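Local atomic coordinates of putative phosphohydrolase (Shewanella amazonensis, PDB entry 3M1T), a protein that is of unknown function but, as an all-helical HDOD protein related to HD phosphohydrolases, probably takes part in phosphohydrolysis or signal transduction. Residues L137-I140 with G141-L144; K197-Q200 with F201-H204; A225-W228 with D229-P232. All coordinates share one frame; numbering follows the deposited sequence.

Contact 1 of 3, residues L137-I140 with G141-L144; sequences LHSI and GELL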
# COMPACT_ATOMS: atom_id res chain seq x y z
N LEU A 137 -1.07 -0.96 1.64
CA LEU A 137 -1.73 -2.28 1.62
C LEU A 137 -1.63 -2.98 0.26
O LEU A 137 -1.94 -4.17 0.16
CB LEU A 137 -3.21 -2.12 1.95
CG LEU A 137 -3.51 -1.64 3.35
CD1 LEU A 137 -5.04 -1.29 3.52
CD2 LEU A 137 -3.03 -2.66 4.40
N HIS A 138 -1.25 -2.24 -0.79
CA HIS A 138 -1.59 -2.74 -2.12
C HIS A 138 -0.91 -4.01 -2.57
O HIS A 138 -1.47 -4.75 -3.41
CB HIS A 138 -1.34 -1.65 -3.20
CG HIS A 138 0.05 -1.61 -3.71
ND1 HIS A 138 1.07 -1.01 -3.02
CD2 HIS A 138 0.60 -2.05 -4.89
CE1 HIS A 138 2.18 -1.07 -3.74
NE2 HIS A 138 1.92 -1.73 -4.85
N SER A 139 0.29 -4.27 -2.07
CA SER A 139 1.10 -5.37 -2.59
C SER A 139 1.21 -6.54 -1.62
O SER A 139 1.94 -7.51 -1.84
CB SER A 139 2.51 -4.87 -2.96
OG SER A 139 3.09 -5.78 -3.89
N ILE A 140 0.47 -6.50 -0.52
CA ILE A 140 0.62 -7.58 0.46
C ILE A 140 0.16 -8.94 -0.09
O ILE A 140 0.65 -9.97 0.35
CB ILE A 140 -0.06 -7.24 1.76
CG1 ILE A 140 0.59 -5.96 2.31
CG2 ILE A 140 0.05 -8.40 2.77
CD1 ILE A 140 -0.14 -5.36 3.55
N GLY A 141 -0.78 -8.95 -1.03
CA GLY A 141 -1.25 -10.19 -1.63
C GLY A 141 -0.12 -10.96 -2.31
O GLY A 141 -0.16 -12.18 -2.29
N GLU A 142 0.85 -10.26 -2.88
CA GLU A 142 2.05 -10.89 -3.45
C GLU A 142 2.69 -11.81 -2.39
O GLU A 142 2.96 -13.02 -2.60
CB GLU A 142 3.03 -9.78 -3.88
CG GLU A 142 4.14 -10.18 -4.83
CD GLU A 142 4.90 -8.99 -5.42
OE1 GLU A 142 4.61 -7.81 -5.09
OE2 GLU A 142 5.82 -9.24 -6.22
N LEU A 143 2.91 -11.23 -1.22
CA LEU A 143 3.51 -11.95 -0.09
C LEU A 143 2.66 -13.12 0.39
O LEU A 143 3.17 -14.20 0.70
CB LEU A 143 3.82 -10.97 1.05
CG LEU A 143 4.70 -9.80 0.64
CD1 LEU A 143 4.91 -8.89 1.81
CD2 LEU A 143 6.09 -10.26 0.02
N LEU A 144 1.34 -12.93 0.44
CA LEU A 144 0.47 -13.96 0.94
C LEU A 144 0.56 -15.19 -0.00
O LEU A 144 0.48 -16.30 0.50
CB LEU A 144 -0.99 -13.45 0.95
CG LEU A 144 -1.34 -12.41 1.98
CD1 LEU A 144 -2.83 -12.09 1.83
CD2 LEU A 144 -1.11 -12.95 3.42
O HOH W 1 -2.20 -7.21 -2.75

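Contact 2 of 3, residues K197-Q200 with F201-H204; sequences KGIQ and FQNH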
# COMPACT_ATOMS: atom_id res chain seq x y z
N LYS A 197 -11.64 -2.02 -2.34
CA LYS A 197 -11.95 -1.96 -3.79
C LYS A 197 -10.76 -1.37 -4.56
O LYS A 197 -10.45 -1.84 -5.68
CB LYS A 197 -13.18 -1.16 -4.01
CG LYS A 197 -13.58 -1.11 -5.50
CD LYS A 197 -14.75 -0.16 -5.68
CE LYS A 197 -15.27 -0.20 -7.12
NZ LYS A 197 -16.38 0.76 -7.25
N GLY A 198 -10.05 -0.43 -3.94
CA GLY A 198 -8.82 0.14 -4.60
C GLY A 198 -7.80 -0.93 -4.84
O GLY A 198 -7.29 -1.08 -5.95
N ILE A 199 -7.52 -1.72 -3.80
CA ILE A 199 -6.58 -2.83 -3.89
C ILE A 199 -7.04 -3.84 -4.96
O ILE A 199 -6.24 -4.28 -5.79
CB ILE A 199 -6.39 -3.53 -2.51
CG1 ILE A 199 -5.87 -2.51 -1.50
CG2 ILE A 199 -5.43 -4.72 -2.66
CD1 ILE A 199 -6.07 -2.99 -0.04
N GLN A 200 -8.31 -4.23 -4.91
CA GLN A 200 -8.88 -5.23 -5.78
C GLN A 200 -8.69 -4.90 -7.27
O GLN A 200 -8.34 -5.78 -8.05
CB GLN A 200 -10.37 -5.37 -5.47
CG GLN A 200 -11.06 -6.34 -6.36
CD GLN A 200 -12.57 -6.31 -6.25
OE1 GLN A 200 -13.19 -5.46 -5.55
NE2 GLN A 200 -13.20 -7.24 -6.96
N PHE A 201 -8.89 -3.62 -7.62
CA PHE A 201 -8.89 -3.25 -9.04
C PHE A 201 -7.60 -2.61 -9.50
O PHE A 201 -7.54 -2.09 -10.62
CB PHE A 201 -10.08 -2.34 -9.35
CG PHE A 201 -11.37 -3.10 -9.55
CD1 PHE A 201 -11.66 -3.66 -10.78
CD2 PHE A 201 -12.23 -3.26 -8.49
CE1 PHE A 201 -12.81 -4.39 -10.95
CE2 PHE A 201 -13.40 -4.00 -8.64
CZ PHE A 201 -13.68 -4.54 -9.88
N GLN A 202 -6.53 -2.67 -8.70
CA GLN A 202 -5.28 -1.99 -9.04
C GLN A 202 -4.72 -2.31 -10.46
O GLN A 202 -3.95 -1.51 -10.98
CB GLN A 202 -4.23 -2.27 -7.99
CG GLN A 202 -3.77 -3.73 -7.94
CD GLN A 202 -2.81 -3.96 -6.81
OE1 GLN A 202 -1.59 -3.82 -6.94
NE2 GLN A 202 -3.39 -4.23 -5.60
N ASN A 203 -4.95 -3.52 -10.94
CA ASN A 203 -4.40 -3.96 -12.26
C ASN A 203 -5.36 -3.77 -13.41
O ASN A 203 -4.92 -3.92 -14.58
CB ASN A 203 -3.98 -5.41 -12.16
CG ASN A 203 -2.86 -5.61 -11.17
OD1 ASN A 203 -1.94 -4.79 -11.10
ND2 ASN A 203 -2.96 -6.66 -10.37
N HIS A 204 -6.60 -3.38 -13.10
CA HIS A 204 -7.67 -3.17 -14.07
C HIS A 204 -8.61 -2.10 -13.66
O HIS A 204 -9.82 -2.32 -13.58
CB HIS A 204 -8.44 -4.45 -14.27
CG HIS A 204 -7.62 -5.50 -14.95
ND1 HIS A 204 -7.28 -5.41 -16.28
CD2 HIS A 204 -7.03 -6.62 -14.47
CE1 HIS A 204 -6.54 -6.45 -16.60
NE2 HIS A 204 -6.37 -7.20 -15.52
O HOH W 2 -6.64 -5.71 -10.17

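Contact 3 of 3, residues A225-W228 with D229-P232; sequences AADW and DKIP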
# COMPACT_ATOMS: atom_id res chain seq x y z
N ALA A 225 6.35 4.14 -10.29
CA ALA A 225 7.40 3.59 -9.44
C ALA A 225 8.23 2.58 -10.22
O ALA A 225 9.44 2.56 -10.07
CB ALA A 225 6.82 2.94 -8.16
N ALA A 226 7.56 1.73 -10.99
CA ALA A 226 8.23 0.63 -11.69
C ALA A 226 9.16 1.11 -12.78
O ALA A 226 10.27 0.58 -13.01
CB ALA A 226 7.24 -0.32 -12.27
N ASP A 227 8.69 2.09 -13.53
CA ASP A 227 9.37 2.44 -14.77
C ASP A 227 10.13 3.75 -14.69
O ASP A 227 10.73 4.16 -15.70
CB ASP A 227 8.36 2.47 -15.92
CG ASP A 227 7.87 1.09 -16.31
OD1 ASP A 227 8.50 0.08 -15.91
OD2 ASP A 227 6.88 0.99 -17.03
N TRP A 228 10.17 4.39 -13.54
CA TRP A 228 10.80 5.71 -13.40
C TRP A 228 12.20 5.75 -14.03
O TRP A 228 12.56 6.69 -14.75
CB TRP A 228 10.92 6.07 -11.93
CG TRP A 228 11.51 7.41 -11.65
CD1 TRP A 228 12.85 7.69 -11.41
CD2 TRP A 228 10.82 8.65 -11.56
NE1 TRP A 228 13.02 9.03 -11.19
CE2 TRP A 228 11.79 9.65 -11.28
CE3 TRP A 228 9.48 9.04 -11.71
CZ2 TRP A 228 11.46 10.99 -11.14
CZ3 TRP A 228 9.17 10.38 -11.57
CH2 TRP A 228 10.14 11.33 -11.25
N ASP A 229 13.00 4.74 -13.71
CA ASP A 229 14.38 4.71 -14.19
C ASP A 229 14.56 4.42 -15.66
O ASP A 229 15.69 4.50 -16.16
CB ASP A 229 15.21 3.73 -13.35
CG ASP A 229 15.42 4.22 -11.94
OD1 ASP A 229 15.49 5.44 -11.72
OD2 ASP A 229 15.51 3.37 -11.03
N LYS A 230 13.49 4.08 -16.37
CA LYS A 230 13.53 3.81 -17.77
C LYS A 230 13.26 5.08 -18.61
O LYS A 230 13.46 5.08 -19.82
CB LYS A 230 12.50 2.75 -18.12
CG LYS A 230 12.67 1.44 -17.35
CD LYS A 230 11.70 0.38 -17.87
CE LYS A 230 11.72 -0.88 -16.98
NZ LYS A 230 11.11 -0.68 -15.64
N ILE A 231 12.84 6.17 -17.96
CA ILE A 231 12.36 7.37 -18.70
C ILE A 231 13.34 8.53 -18.56
O ILE A 231 13.65 8.95 -17.46
CB ILE A 231 10.96 7.80 -18.14
CG1 ILE A 231 9.97 6.62 -18.15
CG2 ILE A 231 10.39 8.98 -18.90
CD1 ILE A 231 9.64 6.08 -19.49
N PRO A 232 13.80 9.11 -19.68
CA PRO A 232 14.70 10.25 -19.52
C PRO A 232 14.08 11.36 -18.67
O PRO A 232 12.86 11.58 -18.75
CB PRO A 232 14.93 10.73 -20.96
CG PRO A 232 14.45 9.64 -21.84
CD PRO A 232 13.45 8.84 -21.07

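Contact 1 of 3, residues L137-I140 with G141-L144
L144 lies alongside the carbonyl of I140, one helical turn earlier. Its CB lies 3.9 Å from I140 O, and its CG comes nearer, 3.5 Å from the same oxygen. CG sits beside the backbone N (chi1 -71°), which also brings it within 4.3 Å of I140 CG2; the end of the side chain packs against I181 and L185 of helix 178-188 and against P15. Alongside this apolar contact, L144 N donates to I140 O at 3.0 Å, as a regular first turn of helix 140-148. A type I turn, L137 to I140, joins that helix to helix 128-137. The sequence LHSIG recalls the LHDIG signature of metal-dependent HD enzymes, so H138 and S139 probably lie where the HD pair sits in those relatives. S139 CB rests 3.7 Å above the centre of the H138 imidazole, covering one face, while ND1 of that ring bonds to G135 O. On the backbone, E142 N reaches S139 O in a weak bond (3.1 Å). A water bridges H138 O and G141 N: its oxygen is 2.6 Å from H138 O, to which it donates, and 2.8 Å from G141 N, from which it accepts.

Contact 2 of 3, residues K197-Q200 with F201-H204
I199 O is gripped by two N-H groups of Q202. The side-chain NE2 of Q202 donates at 2.9 Å to I199 O, on a lone pair in the carbonyl plane, and the acceptor lies nearly in the Q202 amide plane. The backbone N of Q202 makes a weak hydrogen bond to I199 O, 3.3 Å long. The amide can turn back toward the end of helix 193-200 because Q202 CG stands between the backbone N and the carbonyl carbon (chi1 67°). Its NE2 also donates to H138 O, and its OE1 accepts from K222 NZ, so all the polar atoms of this buried amide are engaged and its rotation is fixed.

One residue earlier, F201 N closes the last regular turn, donating to K197 O at 3.1 Å; K197 O lies at the edge of the F201 ring as well, near its plane. Q200 and F201 run side by side, pointing the same way. With CG anti to the backbone N (chi1 178°), the Q200 chain extends along the ring, and its CD comes within 3.4 Å of F201 CE2, the amide and ring planes turned 42° apart. K197 CG, one turn earlier, touches F201 CD2 at 3.9 Å, the two side chains crossing at a slant, while K197 NZ is hydrogen-bonded to P210 O. Water joins Q200 O (2.7 Å) to N203 N, and H204 N bonds to F201 O at 2.9 Å across a type I turn. F201 is the first residue to leave helical backbone angles: the whole is the C-terminal end of helix 193-200 running into a beta turn, within the all-helical HDOD domain.

Contact 3 of 3, residues A225-W228 with D229-P232
D227 and K230 form a salt bridge three residues apart at the surface. K230 NZ meets D227 OD1 at 2.7 Å, on the anti side of the carboxylate and 28° out of its plane. The lysine chain runs extended back along the helix end and bends only at its last torsion (chi4 71°), which turns NZ in toward the acid; its CE thereby comes within 3.5 Å of the same OD1. NZ also lies 3.0 Å from A226 O.

Two backbone hydrogen bonds, each from a residue to the one three before it, wind the chain more tightly here than in an alpha helix. K230 N donates to D227 O at 2.8 Å, and I231 N to W228 O at 3.3 Å. They mark a short 3-10 turn that follows helix 213-227.

The remaining contacts are close approaches without a hydrogen bond. D229 OD1 approaches the edge of the W228 indole, in its plane, 3.5 Å from CD1, with carboxylate and ring 74° apart. I231 CG1 packs on D227 O at 3.6 Å.

W228 is the buried member and sends its indole into the neighbouring helices: it stacks on the ring of H264, touches L260 and A261 of helix 256-263, and meets R236 and W239 of helix 236-247. W239 also receives D227 and I231, so the 3-10 turn following helix 213-227 packs against the next helix in the chain.

All three are local contacts at helix ends, in series along the chain. Contact 1, at the start of a helix, has its centre about 8 Å from that of the chain; contacts 2 and 3, at helix C-termini, have theirs about 11 and 19 Å from it. Contacts 1 and 2 touch through L137 CB and I199 CD1 besides the glutamine-to-carbonyl link, and both pack on helix 178-188. Contact 3 touches neither, though it shares helix 103-124 with contact 1. Contact 1 pairs backbone bonds and a water with leucine-isoleucine packing, contact 2 uses a glutamine side chain, a water and an aromatic ring, and surface contact 3 relies on a salt bridge and 3-10 bonds.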